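Local coordinates for protein (R)-S-adenosyl-L-methionine hydrolase (Thermus thermophilus, PDB 2CW5) that hydrolyses S-adenosyl-L-methionine to adenosine and L-methionine, working as a homotrimer and lacking the chlorinase and fluorinase activity of its halogenase relatives, at residues Leu191-Arg205 with Ala243-Leu255. Residues are numbered along the deposited sequence; the frame is centred on the assembly and turned at random.
Sequences LLRAPVGGFVEVGGR and ALGLKEGMPVRLL
Strand 199-202 pairs antiparallel with the C-terminal strand 251-254 inside the C-terminal domain. Glu-201 and Arg-253 form the hydrogen-bonded pair: Glu-201 N gives a nearly straight bond to Arg-253 O (2.8 Å), and Arg-253 N returns one to Glu-201 O. Leu-255 N extends the ladder to Phe-199 O at 2.9 Å. At the opposite end a water bridges Gly-203 N and Pro-251 O. Both side chains of the Glu-201/Arg-253 pair leave the same sheet face and run alongside each other. A bend at chi3 (43°) turns the arginine's guanidinium back toward the glutamate. Arg-253 NH2 meets Glu-201 OE2 at 2.6 Å in a salt bridge whose hydrogen bond is bent and weak. The two planar groups stand 84° apart. These two strands belong to the antiparallel beta barrel of this domain, strand 205-208 flanking 199-202 through a type I' hairpin and strand 175-181 flanking 251-254. On the other face, Val-200, Val-202, Val-252 and Leu-254 face inward. Leu-254 CG meets Leu-191 CD1 tip to tip (3.7 Å), while its CD2 packs on Pro-195 CD (3.8 Å) and CD1 lies at the edge of the Arg-193 guanidinium, in its plane. With an alanine in place of Leu-254, a gap is likely to open beside the 191-195 loop, costing Pro-195 CD its partner across the contact and Leu-191 one of its two. The side chains of Val-202 and Leu-246 cross at about a right angle, CG2 of the valine 3.9 Å from CD2 of the leucine.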
loop_
_atom_site.group_PDB
_atom_site.type_symbol
_atom_site.label_atom_id
_atom_site.label_comp_id
_atom_site.label_asym_id
_atom_site.label_seq_id
_atom_site.Cartn_x
_atom_site.Cartn_y
_atom_site.Cartn_z
ATOM N N LEU C 191 -23.213 5.397 -18.736
ATOM C CA LEU C 191 -23.685 6.493 -19.582
ATOM C C LEU C 191 -22.552 7.406 -20.048
ATOM O O LEU C 191 -21.705 7.809 -19.254
ATOM C CB LEU C 191 -24.736 7.322 -18.840
ATOM C CG LEU C 191 -26.076 6.628 -18.607
ATOM C CD1 LEU C 191 -27.001 7.556 -17.838
ATOM C CD2 LEU C 191 -26.697 6.252 -19.952
ATOM N N LEU C 192 -22.556 7.736 -21.337
ATOM C CA LEU C 192 -21.527 8.597 -21.919
ATOM C C LEU C 192 -21.884 10.078 -21.929
ATOM O O LEU C 192 -21.040 10.924 -22.227
ATOM C CB LEU C 192 -21.218 8.141 -23.345
ATOM C CG LEU C 192 -20.517 6.784 -23.400
ATOM C CD1 LEU C 192 -20.544 6.244 -24.823
ATOM C CD2 LEU C 192 -19.083 6.935 -22.886
ATOM N N ARG C 193 -23.131 10.407 -21.617
ATOM C CA ARG C 193 -23.500 11.811 -21.603
ATOM C C ARG C 193 -24.212 12.213 -20.319
ATOM O O ARG C 193 -24.883 11.402 -19.678
ATOM C CB ARG C 193 -24.360 12.159 -22.822
ATOM C CG ARG C 193 -25.842 11.911 -22.658
ATOM C CD ARG C 193 -26.621 12.811 -23.605
ATOM N NE ARG C 193 -28.050 12.820 -23.310
ATOM C CZ ARG C 193 -28.921 13.656 -23.866
ATOM N NH1 ARG C 193 -28.506 14.556 -24.749
ATOM N NH2 ARG C 193 -30.206 13.595 -23.538
ATOM N N ALA C 194 -24.040 13.475 -19.945
ATOM C CA ALA C 194 -24.653 14.020 -18.744
ATOM C C ALA C 194 -25.202 15.394 -19.109
ATOM O O ALA C 194 -24.545 16.410 -18.897
ATOM C CB ALA C 194 -23.611 14.140 -17.635
ATOM N N PRO C 195 -26.427 15.434 -19.656
ATOM C CA PRO C 195 -27.098 16.669 -20.072
ATOM C C PRO C 195 -27.167 17.760 -19.010
ATOM O O PRO C 195 -27.609 17.530 -17.885
ATOM C CB PRO C 195 -28.480 16.179 -20.504
ATOM C CG PRO C 195 -28.708 15.003 -19.612
ATOM C CD PRO C 195 -27.371 14.302 -19.673
ATOM N N VAL C 196 -26.719 18.952 -19.389
ATOM C CA VAL C 196 -26.722 20.108 -18.503
ATOM C C VAL C 196 -28.140 20.440 -18.043
ATOM O O VAL C 196 -29.065 20.520 -18.854
ATOM C CB VAL C 196 -26.125 21.348 -19.212
ATOM C CG1 VAL C 196 -24.634 21.145 -19.443
ATOM C CG2 VAL C 196 -26.831 21.578 -20.544
ATOM N N GLY C 197 -28.304 20.617 -16.735
ATOM C CA GLY C 197 -29.609 20.940 -16.185
ATOM C C GLY C 197 -30.592 19.783 -16.183
ATOM O O GLY C 197 -31.718 19.922 -15.704
ATOM N N GLY C 198 -30.171 18.640 -16.718
ATOM C CA GLY C 198 -31.043 17.479 -16.763
ATOM C C GLY C 198 -31.081 16.702 -15.459
ATOM O O GLY C 198 -30.524 17.134 -14.448
ATOM N N PHE C 199 -31.741 15.548 -15.483
ATOM C CA PHE C 199 -31.863 14.696 -14.305
ATOM C C PHE C 199 -31.600 13.237 -14.660
ATOM O O PHE C 199 -31.937 12.777 -15.750
ATOM C CB PHE C 199 -33.269 14.812 -13.710
ATOM C CG PHE C 199 -33.539 16.121 -13.027
ATOM C CD1 PHE C 199 -33.002 16.389 -11.773
ATOM C CD2 PHE C 199 -34.330 17.089 -13.638
ATOM C CE1 PHE C 199 -33.253 17.602 -11.134
ATOM C CE2 PHE C 199 -34.584 18.303 -13.009
ATOM C CZ PHE C 199 -34.045 18.560 -11.754
ATOM N N VAL C 200 -30.991 12.512 -13.732
ATOM C CA VAL C 200 -30.708 11.105 -13.947
ATOM C C VAL C 200 -31.429 10.325 -12.851
ATOM O O VAL C 200 -31.388 10.701 -11.679
ATOM C CB VAL C 200 -29.182 10.827 -13.909
ATOM C CG1 VAL C 200 -28.615 11.138 -12.533
ATOM C CG2 VAL C 200 -28.910 9.393 -14.290
ATOM N N GLU C 201 -32.113 9.258 -13.239
ATOM C CA GLU C 201 -32.847 8.450 -12.283
ATOM C C GLU C 201 -32.139 7.137 -11.983
ATOM O O GLU C 201 -31.827 6.360 -12.888
ATOM C CB GLU C 201 -34.259 8.178 -12.805
ATOM C CG GLU C 201 -35.104 7.315 -11.883
ATOM C CD GLU C 201 -36.543 7.207 -12.344
ATOM O OE1 GLU C 201 -37.258 8.235 -12.319
ATOM O OE2 GLU C 201 -36.958 6.096 -12.734
ATOM N N VAL C 202 -31.881 6.905 -10.702
ATOM C CA VAL C 202 -31.221 5.686 -10.253
ATOM C C VAL C 202 -31.661 5.363 -8.826
ATOM O O VAL C 202 -31.744 6.252 -7.979
ATOM C CB VAL C 202 -29.678 5.832 -10.299
ATOM C CG1 VAL C 202 -29.230 6.987 -9.422
ATOM C CG2 VAL C 202 -29.014 4.533 -9.851
ATOM N N GLY C 203 -31.960 4.091 -8.573
ATOM C CA GLY C 203 -32.382 3.674 -7.247
ATOM C C GLY C 203 -33.685 4.305 -6.793
ATOM O O GLY C 203 -33.928 4.449 -5.594
ATOM N N GLY C 204 -34.524 4.677 -7.753
ATOM C CA GLY C 204 -35.799 5.291 -7.430
ATOM C C GLY C 204 -35.687 6.772 -7.119
ATOM O O GLY C 204 -36.664 7.394 -6.710
ATOM N N ARG C 205 -34.501 7.341 -7.318
ATOM C CA ARG C 205 -34.276 8.758 -7.045
ATOM C C ARG C 205 -33.996 9.572 -8.307
ATOM O O ARG C 205 -33.507 9.047 -9.311
ATOM C CB ARG C 205 -33.093 8.933 -6.091
ATOM C CG ARG C 205 -33.216 8.221 -4.757
ATOM C CD ARG C 205 -31.943 8.420 -3.954
ATOM N NE ARG C 205 -31.941 7.696 -2.687
ATOM C CZ ARG C 205 -32.747 7.966 -1.666
ATOM N NH1 ARG C 205 -33.631 8.949 -1.759
ATOM N NH2 ARG C 205 -32.658 7.258 -0.549
ATOM N N ALA C 243 -25.347 6.249 1.231
ATOM C CA ALA C 243 -26.481 7.160 1.345
ATOM C C ALA C 243 -27.676 6.809 0.459
ATOM O O ALA C 243 -28.824 6.912 0.896
ATOM C CB ALA C 243 -26.025 8.586 1.061
ATOM N N LEU C 244 -27.413 6.395 -0.779
ATOM C CA LEU C 244 -28.492 6.059 -1.702
ATOM C C LEU C 244 -28.734 4.558 -1.856
ATOM O O LEU C 244 -29.596 4.141 -2.630
ATOM C CB LEU C 244 -28.213 6.675 -3.075
ATOM C CG LEU C 244 -27.868 8.167 -3.078
ATOM C CD1 LEU C 244 -27.723 8.649 -4.512
ATOM C CD2 LEU C 244 -28.950 8.957 -2.359
ATOM N N GLY C 245 -27.975 3.754 -1.119
ATOM C CA GLY C 245 -28.130 2.310 -1.190
ATOM C C GLY C 245 -27.996 1.750 -2.593
ATOM O O GLY C 245 -28.732 0.844 -2.981
ATOM N N LEU C 246 -27.046 2.280 -3.356
ATOM C CA LEU C 246 -26.836 1.833 -4.732
ATOM C C LEU C 246 -26.096 0.505 -4.829
ATOM O O LEU C 246 -25.375 0.109 -3.912
ATOM C CB LEU C 246 -26.060 2.894 -5.516
ATOM C CG LEU C 246 -26.662 4.302 -5.513
ATOM C CD1 LEU C 246 -25.774 5.239 -6.315
ATOM C CD2 LEU C 246 -28.066 4.264 -6.095
ATOM N N LYS C 247 -26.283 -0.175 -5.954
ATOM C CA LYS C 247 -25.628 -1.449 -6.209
ATOM C C LYS C 247 -25.289 -1.574 -7.692
ATOM O O LYS C 247 -25.980 -1.009 -8.540
ATOM C CB LYS C 247 -26.531 -2.609 -5.776
ATOM C CG LYS C 247 -26.737 -2.689 -4.271
ATOM C CD LYS C 247 -27.357 -4.012 -3.852
ATOM C CE LYS C 247 -27.329 -4.178 -2.333
ATOM N NZ LYS C 247 -28.125 -3.129 -1.632
ATOM N N GLU C 248 -24.218 -2.299 -7.999
ATOM C CA GLU C 248 -23.808 -2.494 -9.385
ATOM C C GLU C 248 -24.918 -3.177 -10.174
ATOM O O GLU C 248 -25.620 -4.049 -9.649
ATOM C CB GLU C 248 -22.536 -3.346 -9.457
ATOM C CG GLU C 248 -21.320 -2.695 -8.820
ATOM C CD GLU C 248 -21.119 -3.103 -7.369
ATOM O OE1 GLU C 248 -22.123 -3.241 -6.630
ATOM O OE2 GLU C 248 -19.948 -3.277 -6.968
ATOM N N GLY C 249 -25.071 -2.773 -11.434
ATOM C CA GLY C 249 -26.093 -3.355 -12.286
ATOM C C GLY C 249 -27.402 -2.599 -12.230
ATOM O O GLY C 249 -28.259 -2.756 -13.098
HETATM N N MSE C 250 -27.559 -1.770 -11.207
HETATM C CA MSE C 250 -28.772 -0.991 -11.045
HETATM C C MSE C 250 -28.952 -0.096 -12.268
HETATM O O MSE C 250 -28.018 0.582 -12.695
HETATM C CB MSE C 250 -28.659 -0.148 -9.780
HETATM C CG MSE C 250 -29.963 0.266 -9.159
HETATM SE SE MSE C 250 -29.620 0.997 -7.400
HETATM C CE MSE C 250 -29.446 -0.658 -6.424
ATOM N N PRO C 251 -30.155 -0.091 -12.858
ATOM C CA PRO C 251 -30.348 0.760 -14.033
ATOM C C PRO C 251 -30.278 2.259 -13.746
ATOM O O PRO C 251 -30.634 2.727 -12.659
ATOM C CB PRO C 251 -31.711 0.317 -14.569
ATOM C CG PRO C 251 -32.417 -0.195 -13.352
ATOM C CD PRO C 251 -31.332 -0.946 -12.621
ATOM N N VAL C 252 -29.781 2.989 -14.737
ATOM C CA VAL C 252 -29.639 4.437 -14.672
ATOM C C VAL C 252 -30.330 4.953 -15.925
ATOM O O VAL C 252 -30.051 4.486 -17.030
ATOM C CB VAL C 252 -28.151 4.845 -14.684
ATOM C CG1 VAL C 252 -28.023 6.358 -14.660
ATOM C CG2 VAL C 252 -27.440 4.237 -13.477
ATOM N N ARG C 253 -31.236 5.908 -15.756
ATOM C CA ARG C 253 -31.984 6.441 -16.886
ATOM C C ARG C 253 -31.997 7.965 -16.959
ATOM O O ARG C 253 -32.347 8.640 -15.994
ATOM C CB ARG C 253 -33.417 5.896 -16.817
ATOM C CG ARG C 253 -34.449 6.601 -17.678
ATOM C CD ARG C 253 -35.777 5.855 -17.595
ATOM N NE ARG C 253 -36.068 5.454 -16.220
ATOM C CZ ARG C 253 -37.027 4.601 -15.867
ATOM N NH1 ARG C 253 -37.806 4.047 -16.788
ATOM N NH2 ARG C 253 -37.197 4.292 -14.587
ATOM N N LEU C 254 -31.605 8.503 -18.110
ATOM C CA LEU C 254 -31.606 9.947 -18.302
ATOM C C LEU C 254 -33.040 10.404 -18.542
ATOM O O LEU C 254 -33.706 9.933 -19.463
ATOM C CB LEU C 254 -30.722 10.335 -19.489
ATOM C CG LEU C 254 -29.214 10.194 -19.251
ATOM C CD1 LEU C 254 -28.459 10.496 -20.538
ATOM C CD2 LEU C 254 -28.783 11.143 -18.139
ATOM N N LEU C 255 -33.511 11.314 -17.699
ATOM C CA LEU C 255 -34.868 11.826 -17.808
ATOM C C LEU C 255 -34.927 12.985 -18.797
ATOM O O LEU C 255 -35.274 14.106 -18.371
ATOM C CB LEU C 255 -35.362 12.284 -16.433
ATOM C CG LEU C 255 -35.344 11.215 -15.338
ATOM C CD1 LEU C 255 -35.582 11.863 -13.986
ATOM C CD2 LEU C 255 -36.395 10.156 -15.633
ATOM O OXT LEU C 255 -34.617 12.756 -19.987
HETATM O O HOH W 1 -32.103 2.008 -10.513
#